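PDB 3GKQ: terminal oxygenase component of carbazole 1,9a-dioxygenase from Sphingomonas, which probably serves as the Rieske non-heme iron oxygenase that takes electrons from a ferredoxin and adds dioxygen to carbazole at an iron(II) site. Local coordinates for residues 191-205 with 249-261. Numbering follows the deposited sequence.
Sequences KSSILLDGNDIALPL and AIQGHMGSKMVAI
The imidazole of His253 has Leu196 CB over one face, 3.5 Å from the ring centroid and 10° off its normal, a CH-pi contact. At its edge, NE2 donates to Asp197 OD1 at 2.6 Å, with the acceptor in the ring plane. The carboxylate is turned 41° from that plane. Also at the edge, ND1 makes a weak bond to Ile201 O. With CG anti to the backbone N of His253 (chi1 -177°), the ring extends to helix 194-198. With the ring cut back to an alanine, Asp197 OD1 would probably lose its donor, Ile201 O its weak one, and a gap would open over Leu196 CB.

The backbones bond in two places. Leu203 and His253 form an antiparallel hydrogen-bonded pair, with Leu203 N to His253 O at 2.8 Å. Farther along, Lys257 N donates to Asp200 O, and Ala202 N to Lys257 O. Gly255 packs against Ala202, where a CB would clash with the chain of Ile201. The Asp200 carboxylate takes Ser256 N on OD2 at 3.0 Å, from above its plane. Two waters donate to OD1; they link it to Met254 O and Ser256 OG.

The extended Lys257 side chain crosses Asn199 at about a right angle, and its NZ meets Asn199 OD1 at 2.7 Å. Asp278 takes both Lys257 NZ, in a salt bridge, and Asn199 ND2. At the other end, Leu205 CD1 lies 3.6 Å from Ile250 CG2.

The contact, in the catalytic ring-hydroxylase domain, ties the segment after the iron ligand His190, with its helix 194-198, to the end of strand 247-251 and the loop after it. Leu203, bonded through its backbone, lies beside His190. Firm NE2 and weak ND1 donation would fit a protonated His253, but do not prove it.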
ATOM      1  N   LYS A 191      18.329  29.337   4.860  1.00 33.23           N
ATOM      2  CA  LYS A 191      18.307  30.770   5.176  1.00 32.52           C
ATOM      3  C   LYS A 191      17.528  31.200   6.417  1.00 33.64           C
ATOM      4  O   LYS A 191      17.733  32.306   6.915  1.00 34.48           O
ATOM      5  CB  LYS A 191      17.830  31.579   3.957  1.00 29.52           C
ATOM      6  CG  LYS A 191      16.385  31.356   3.533  1.00 27.37           C
ATOM      7  CD  LYS A 191      16.149  31.951   2.139  1.00 27.69           C
ATOM      8  CE  LYS A 191      14.726  31.717   1.655  1.00 28.67           C
ATOM      9  NZ  LYS A 191      14.397  30.257   1.579  1.00 29.51           N
ATOM     10  N   SER A 192      16.647  30.342   6.922  1.00 34.54           N
ATOM     11  CA  SER A 192      15.858  30.664   8.114  1.00 36.26           C
ATOM     12  C   SER A 192      16.257  29.842   9.341  1.00 35.33           C
ATOM     13  O   SER A 192      15.573  29.873  10.362  1.00 35.25           O
ATOM     14  CB  SER A 192      14.367  30.440   7.845  1.00 39.13           C
ATOM     15  OG  SER A 192      13.866  31.362   6.895  1.00 46.05           O
ATOM     16  N   SER A 193      17.367  29.120   9.246  1.00 35.91           N
ATOM     17  CA  SER A 193      17.828  28.275  10.346  1.00 37.08           C
ATOM     18  C   SER A 193      18.170  29.043  11.621  1.00 37.52           C
ATOM     19  O   SER A 193      18.782  30.108  11.569  1.00 36.65           O
ATOM     20  CB  SER A 193      19.048  27.468   9.900  1.00 34.84           C
ATOM     21  OG  SER A 193      19.544  26.674  10.962  1.00 37.32           O
ATOM     22  N   ILE A 194      17.777  28.487  12.763  1.00 39.08           N
ATOM     23  CA  ILE A 194      18.053  29.104  14.057  1.00 39.92           C
ATOM     24  C   ILE A 194      19.552  29.114  14.343  1.00 40.64           C
ATOM     25  O   ILE A 194      20.022  29.856  15.204  1.00 41.40           O
ATOM     26  CB  ILE A 194      17.345  28.353  15.209  1.00 39.90           C
ATOM     27  CG1 ILE A 194      17.735  26.872  15.187  1.00 39.62           C
ATOM     28  CG2 ILE A 194      15.835  28.515  15.088  1.00 41.61           C
ATOM     29  CD1 ILE A 194      17.198  26.074  16.365  1.00 37.46           C
ATOM     30  N   LEU A 195      20.301  28.290  13.618  1.00 38.96           N
ATOM     31  CA  LEU A 195      21.744  28.224  13.810  1.00 38.75           C
ATOM     32  C   LEU A 195      22.449  29.511  13.389  1.00 39.35           C
ATOM     33  O   LEU A 195      23.502  29.851  13.933  1.00 38.82           O
ATOM     34  CB  LEU A 195      22.341  27.061  13.014  1.00 36.68           C
ATOM     35  CG  LEU A 195      23.872  27.028  12.962  1.00 37.48           C
ATOM     36  CD1 LEU A 195      24.421  26.714  14.357  1.00 35.72           C
ATOM     37  CD2 LEU A 195      24.342  25.985  11.954  1.00 37.01           C
ATOM     38  N   LEU A 196      21.873  30.213  12.416  1.00 38.38           N
ATOM     39  CA  LEU A 196      22.463  31.441  11.894  1.00 38.34           C
ATOM     40  C   LEU A 196      22.662  32.514  12.966  1.00 38.16           C
ATOM     41  O   LEU A 196      23.795  32.907  13.243  1.00 37.03           O
ATOM     42  CB  LEU A 196      21.603  31.974  10.744  1.00 37.66           C
ATOM     43  CG  LEU A 196      21.314  30.926   9.657  1.00 37.92           C
ATOM     44  CD1 LEU A 196      20.595  31.581   8.484  1.00 35.79           C
ATOM     45  CD2 LEU A 196      22.622  30.287   9.186  1.00 35.63           C
ATOM     46  N   ASP A 197      21.574  32.991  13.559  1.00 38.42           N
ATOM     47  CA  ASP A 197      21.689  33.992  14.615  1.00 40.23           C
ATOM     48  C   ASP A 197      22.262  33.298  15.845  1.00 41.76           C
ATOM     49  O   ASP A 197      23.073  33.869  16.573  1.00 42.52           O
ATOM     50  CB  ASP A 197      20.322  34.587  14.963  1.00 37.85           C
ATOM     51  CG  ASP A 197      19.829  35.576  13.925  1.00 37.64           C
ATOM     52  OD1 ASP A 197      20.588  35.905  12.989  1.00 37.85           O
ATOM     53  OD2 ASP A 197      18.676  36.032  14.050  1.00 40.34           O
ATOM     54  N   GLY A 198      21.840  32.053  16.050  1.00 41.09           N
ATOM     55  CA  GLY A 198      22.292  31.275  17.190  1.00 40.53           C
ATOM     56  C   GLY A 198      23.792  31.093  17.323  1.00 40.88           C
ATOM     57  O   GLY A 198      24.283  30.820  18.416  1.00 42.51           O
ATOM     58  N   ASN A 199      24.537  31.235  16.233  1.00 41.00           N
ATOM     59  CA  ASN A 199      25.980  31.067  16.320  1.00 40.79           C
ATOM     60  C   ASN A 199      26.745  32.038  15.429  1.00 39.85           C
ATOM     61  O   ASN A 199      27.878  31.770  15.032  1.00 39.23           O
ATOM     62  CB  ASN A 199      26.361  29.618  15.991  1.00 43.08           C
ATOM     63  CG  ASN A 199      27.810  29.300  16.338  1.00 45.11           C
ATOM     64  OD1 ASN A 199      28.301  29.680  17.401  1.00 45.82           O
ATOM     65  ND2 ASN A 199      28.494  28.589  15.450  1.00 44.56           N
ATOM     66  N   ASP A 200      26.116  33.170  15.119  1.00 40.65           N
ATOM     67  CA  ASP A 200      26.731  34.210  14.295  1.00 40.74           C
ATOM     68  C   ASP A 200      27.424  33.637  13.059  1.00 40.32           C
ATOM     69  O   ASP A 200      28.570  33.984  12.750  1.00 39.60           O
ATOM     70  CB  ASP A 200      27.731  35.009  15.150  1.00 43.63           C
ATOM     71  CG  ASP A 200      28.371  36.161  14.391  1.00 46.01           C
ATOM     72  OD1 ASP A 200      27.632  36.945  13.759  1.00 45.52           O
ATOM     73  OD2 ASP A 200      29.615  36.284  14.431  1.00 48.97           O
ATOM     74  N   ILE A 201      26.717  32.759  12.350  1.00 39.09           N
ATOM     75  CA  ILE A 201      27.255  32.131  11.147  1.00 37.13           C
ATOM     76  C   ILE A 201      27.009  32.964   9.901  1.00 35.68           C
ATOM     77  O   ILE A 201      25.932  33.530   9.725  1.00 37.59           O
ATOM     78  CB  ILE A 201      26.635  30.718  10.919  1.00 39.49           C
ATOM     79  CG1 ILE A 201      27.530  29.648  11.544  1.00 39.62           C
ATOM     80  CG2 ILE A 201      26.478  30.430   9.432  1.00 38.83           C
ATOM     81  CD1 ILE A 201      27.584  29.698  13.019  1.00 41.77           C
ATOM     82  N   ALA A 202      28.014  33.040   9.040  1.00 33.13           N
ATOM     83  CA  ALA A 202      27.871  33.766   7.789  1.00 34.34           C
ATOM     84  C   ALA A 202      27.369  32.747   6.760  1.00 34.75           C
ATOM     85  O   ALA A 202      28.094  31.823   6.392  1.00 35.34           O
ATOM     86  CB  ALA A 202      29.206  34.336   7.352  1.00 32.71           C
ATOM     87  N   LEU A 203      26.125  32.904   6.318  1.00 33.75           N
ATOM     88  CA  LEU A 203      25.552  31.993   5.332  1.00 32.53           C
ATOM     89  C   LEU A 203      24.931  32.769   4.178  1.00 32.47           C
ATOM     90  O   LEU A 203      23.916  33.448   4.339  1.00 33.35           O
ATOM     91  CB  LEU A 203      24.487  31.108   5.972  1.00 32.02           C
ATOM     92  CG  LEU A 203      23.925  30.011   5.062  1.00 35.15           C
ATOM     93  CD1 LEU A 203      25.006  28.962   4.812  1.00 34.25           C
ATOM     94  CD2 LEU A 203      22.708  29.374   5.712  1.00 34.37           C
ATOM     95  N   PRO A 204      25.541  32.678   2.993  1.00 31.83           N
ATOM     96  CA  PRO A 204      25.027  33.381   1.819  1.00 32.67           C
ATOM     97  C   PRO A 204      23.785  32.692   1.259  1.00 33.68           C
ATOM     98  O   PRO A 204      23.365  31.643   1.759  1.00 32.22           O
ATOM     99  CB  PRO A 204      26.201  33.323   0.852  1.00 31.93           C
ATOM    100  CG  PRO A 204      26.796  31.977   1.158  1.00 34.31           C
ATOM    101  CD  PRO A 204      26.774  31.936   2.670  1.00 31.90           C
ATOM    102  N   LEU A 205      23.197  33.303   0.234  1.00 34.25           N
ATOM    103  CA  LEU A 205      22.022  32.744  -0.423  1.00 37.27           C
ATOM    104  C   LEU A 205      22.508  31.701  -1.426  1.00 40.37           C
ATOM    105  O   LEU A 205      21.920  30.628  -1.552  1.00 41.02           O
ATOM    106  CB  LEU A 205      21.244  33.836  -1.168  1.00 33.05           C
ATOM    107  CG  LEU A 205      20.533  34.907  -0.336  1.00 33.34           C
ATOM    108  CD1 LEU A 205      19.974  35.974  -1.259  1.00 34.91           C
ATOM    109  CD2 LEU A 205      19.423  34.277   0.488  1.00 32.38           C
ATOM    110  N   ALA A 249      14.831  41.927  -3.533  1.00 36.94           N
ATOM    111  CA  ALA A 249      13.987  40.787  -3.215  1.00 34.26           C
ATOM    112  C   ALA A 249      14.341  40.078  -1.920  1.00 31.67           C
ATOM    113  O   ALA A 249      13.492  39.922  -1.043  1.00 31.52           O
ATOM    114  CB  ALA A 249      14.003  39.793  -4.374  1.00 33.69           C
ATOM    115  N   ILE A 250      15.597  39.665  -1.784  1.00 30.07           N
ATOM    116  CA  ILE A 250      15.993  38.939  -0.589  1.00 29.72           C
ATOM    117  C   ILE A 250      17.468  39.131  -0.224  1.00 29.41           C
ATOM    118  O   ILE A 250      18.286  39.499  -1.065  1.00 29.30           O
ATOM    119  CB  ILE A 250      15.686  37.429  -0.780  1.00 30.86           C
ATOM    120  CG1 ILE A 250      15.864  36.672   0.537  1.00 33.18           C
ATOM    121  CG2 ILE A 250      16.586  36.860  -1.857  1.00 28.39           C
ATOM    122  CD1 ILE A 250      15.340  35.238   0.482  1.00 35.85           C
ATOM    123  N   GLN A 251      17.791  38.875   1.039  1.00 30.28           N
ATOM    124  CA  GLN A 251      19.153  39.016   1.538  1.00 32.00           C
ATOM    125  C   GLN A 251      19.586  37.760   2.281  1.00 31.97           C
ATOM    126  O   GLN A 251      18.760  37.055   2.856  1.00 30.99           O
ATOM    127  CB  GLN A 251      19.244  40.195   2.516  1.00 33.10           C
ATOM    128  CG  GLN A 251      18.781  41.534   1.966  1.00 35.26           C
ATOM    129  CD  GLN A 251      18.706  42.594   3.052  1.00 38.45           C
ATOM    130  OE1 GLN A 251      17.971  42.443   4.028  1.00 38.42           O
ATOM    131  NE2 GLN A 251      19.470  43.668   2.889  1.00 38.67           N
ATOM    132  N   GLY A 252      20.889  37.506   2.285  1.00 33.63           N
ATOM    133  CA  GLY A 252      21.421  36.358   2.991  1.00 34.05           C
ATOM    134  C   GLY A 252      21.597  36.673   4.469  1.00 35.35           C
ATOM    135  O   GLY A 252      20.875  37.510   5.030  1.00 33.21           O
ATOM    136  N   HIS A 253      22.560  36.011   5.104  1.00 34.18           N
ATOM    137  CA  HIS A 253      22.812  36.209   6.526  1.00 34.16           C
ATOM    138  C   HIS A 253      24.301  36.343   6.834  1.00 34.49           C
ATOM    139  O   HIS A 253      25.004  35.346   7.019  1.00 34.39           O
ATOM    140  CB  HIS A 253      22.211  35.037   7.315  1.00 33.65           C
ATOM    141  CG  HIS A 253      22.347  35.164   8.803  1.00 33.11           C
ATOM    142  ND1 HIS A 253      23.551  35.016   9.460  1.00 32.04           N
ATOM    143  CD2 HIS A 253      21.422  35.413   9.762  1.00 30.92           C
ATOM    144  CE1 HIS A 253      23.361  35.165  10.759  1.00 31.59           C
ATOM    145  NE2 HIS A 253      22.079  35.408  10.969  1.00 32.38           N
ATOM    146  N   MET A 254      24.787  37.580   6.878  1.00 33.68           N
ATOM    147  CA  MET A 254      26.190  37.821   7.185  1.00 34.19           C
ATOM    148  C   MET A 254      26.466  37.434   8.632  1.00 33.85           C
ATOM    149  O   MET A 254      25.560  37.407   9.467  1.00 33.25           O
ATOM    150  CB  MET A 254      26.553  39.298   6.977  1.00 34.97           C
ATOM    151  CG  MET A 254      26.478  39.768   5.540  1.00 36.57           C
ATOM    152  SD  MET A 254      27.013  41.477   5.365  1.00 37.47           S
ATOM    153  CE  MET A 254      27.500  41.529   3.671  1.00 37.55           C
ATOM    154  N   GLY A 255      27.725  37.128   8.920  1.00 33.93           N
ATOM    155  CA  GLY A 255      28.115  36.756  10.266  1.00 35.99           C
ATOM    156  C   GLY A 255      29.626  36.802  10.352  1.00 36.17           C
ATOM    157  O   GLY A 255      30.285  37.092   9.356  1.00 36.57           O
ATOM    158  N   SER A 256      30.184  36.519  11.524  1.00 37.08           N
ATOM    159  CA  SER A 256      31.634  36.540  11.666  1.00 40.08           C
ATOM    160  C   SER A 256      32.260  35.146  11.706  1.00 41.06           C
ATOM    161  O   SER A 256      33.457  34.996  11.458  1.00 41.83           O
ATOM    162  CB  SER A 256      32.032  37.343  12.906  1.00 43.50           C
ATOM    163  OG  SER A 256      31.779  38.726  12.703  1.00 44.72           O
ATOM    164  N   LYS A 257      31.459  34.127  12.010  1.00 40.95           N
ATOM    165  CA  LYS A 257      31.977  32.758  12.038  1.00 40.49           C
ATOM    166  C   LYS A 257      31.865  32.135  10.652  1.00 40.14           C
ATOM    167  O   LYS A 257      30.765  31.957  10.127  1.00 39.61           O
ATOM    168  CB  LYS A 257      31.215  31.906  13.054  1.00 39.64           C
ATOM    169  CG  LYS A 257      31.470  32.301  14.494  1.00 40.45           C
ATOM    170  CD  LYS A 257      30.897  31.273  15.457  1.00 41.34           C
ATOM    171  CE  LYS A 257      31.252  31.615  16.896  1.00 41.18           C
ATOM    172  NZ  LYS A 257      30.818  30.555  17.840  1.00 40.44           N
ATOM    173  N   MET A 258      33.015  31.818  10.064  1.00 39.61           N
ATOM    174  CA  MET A 258      33.075  31.227   8.736  1.00 40.45           C
ATOM    175  C   MET A 258      33.104  29.700   8.804  1.00 41.00           C
ATOM    176  O   MET A 258      34.031  29.109   9.362  1.00 41.07           O
ATOM    177  CB  MET A 258      34.319  31.730   8.001  1.00 41.09           C
ATOM    178  CG  MET A 258      34.520  33.235   8.096  1.00 42.83           C
ATOM    179  SD  MET A 258      33.085  34.164   7.530  1.00 44.32           S
ATOM    180  CE  MET A 258      33.417  34.241   5.771  1.00 43.07           C
ATOM    181  N   VAL A 259      32.085  29.069   8.229  1.00 40.48           N
ATOM    182  CA  VAL A 259      31.992  27.612   8.220  1.00 39.65           C
ATOM    183  C   VAL A 259      31.813  27.090   6.800  1.00 40.07           C
ATOM    184  O   VAL A 259      31.690  27.871   5.854  1.00 38.82           O
ATOM    185  CB  VAL A 259      30.809  27.119   9.080  1.00 39.16           C
ATOM    186  CG1 VAL A 259      31.085  27.395  10.547  1.00 39.45           C
ATOM    187  CG2 VAL A 259      29.523  27.801   8.637  1.00 37.49           C
ATOM    188  N   ALA A 260      31.795  25.768   6.657  1.00 40.34           N
ATOM    189  CA  ALA A 260      31.632  25.145   5.346  1.00 41.12           C
ATOM    190  C   ALA A 260      32.632  25.751   4.367  1.00 41.35           C
ATOM    191  O   ALA A 260      32.265  26.224   3.285  1.00 42.11           O
ATOM    192  CB  ALA A 260      30.204  25.346   4.837  1.00 38.92           C
ATOM    193  N   ILE A 261      33.897  25.745   4.768  1.00 41.20           N
ATOM    194  CA  ILE A 261      34.976  26.275   3.947  1.00 40.98           C
ATOM    195  C   ILE A 261      35.427  25.187   2.981  1.00 41.63           C
ATOM    196  O   ILE A 261      35.781  25.462   1.835  1.00 42.76           O
ATOM    197  CB  ILE A 261      36.165  26.712   4.833  1.00 40.17           C
ATOM    198  CG1 ILE A 261      35.773  27.957   5.637  1.00 39.70           C
ATOM    199  CG2 ILE A 261      37.398  26.973   3.977  1.00 40.61           C
ATOM    200  CD1 ILE A 261      36.818  28.400   6.637  1.00 39.64           C
TER
HETATM  201  O   HOH W   1      25.723  37.062  12.170  1.00 45.12           O
HETATM  202  O   HOH W   2      29.417  39.316  13.918  1.00 51.34           O
HETATM  203  O   HOH W   3      30.411  30.855   6.653  1.00 38.05           O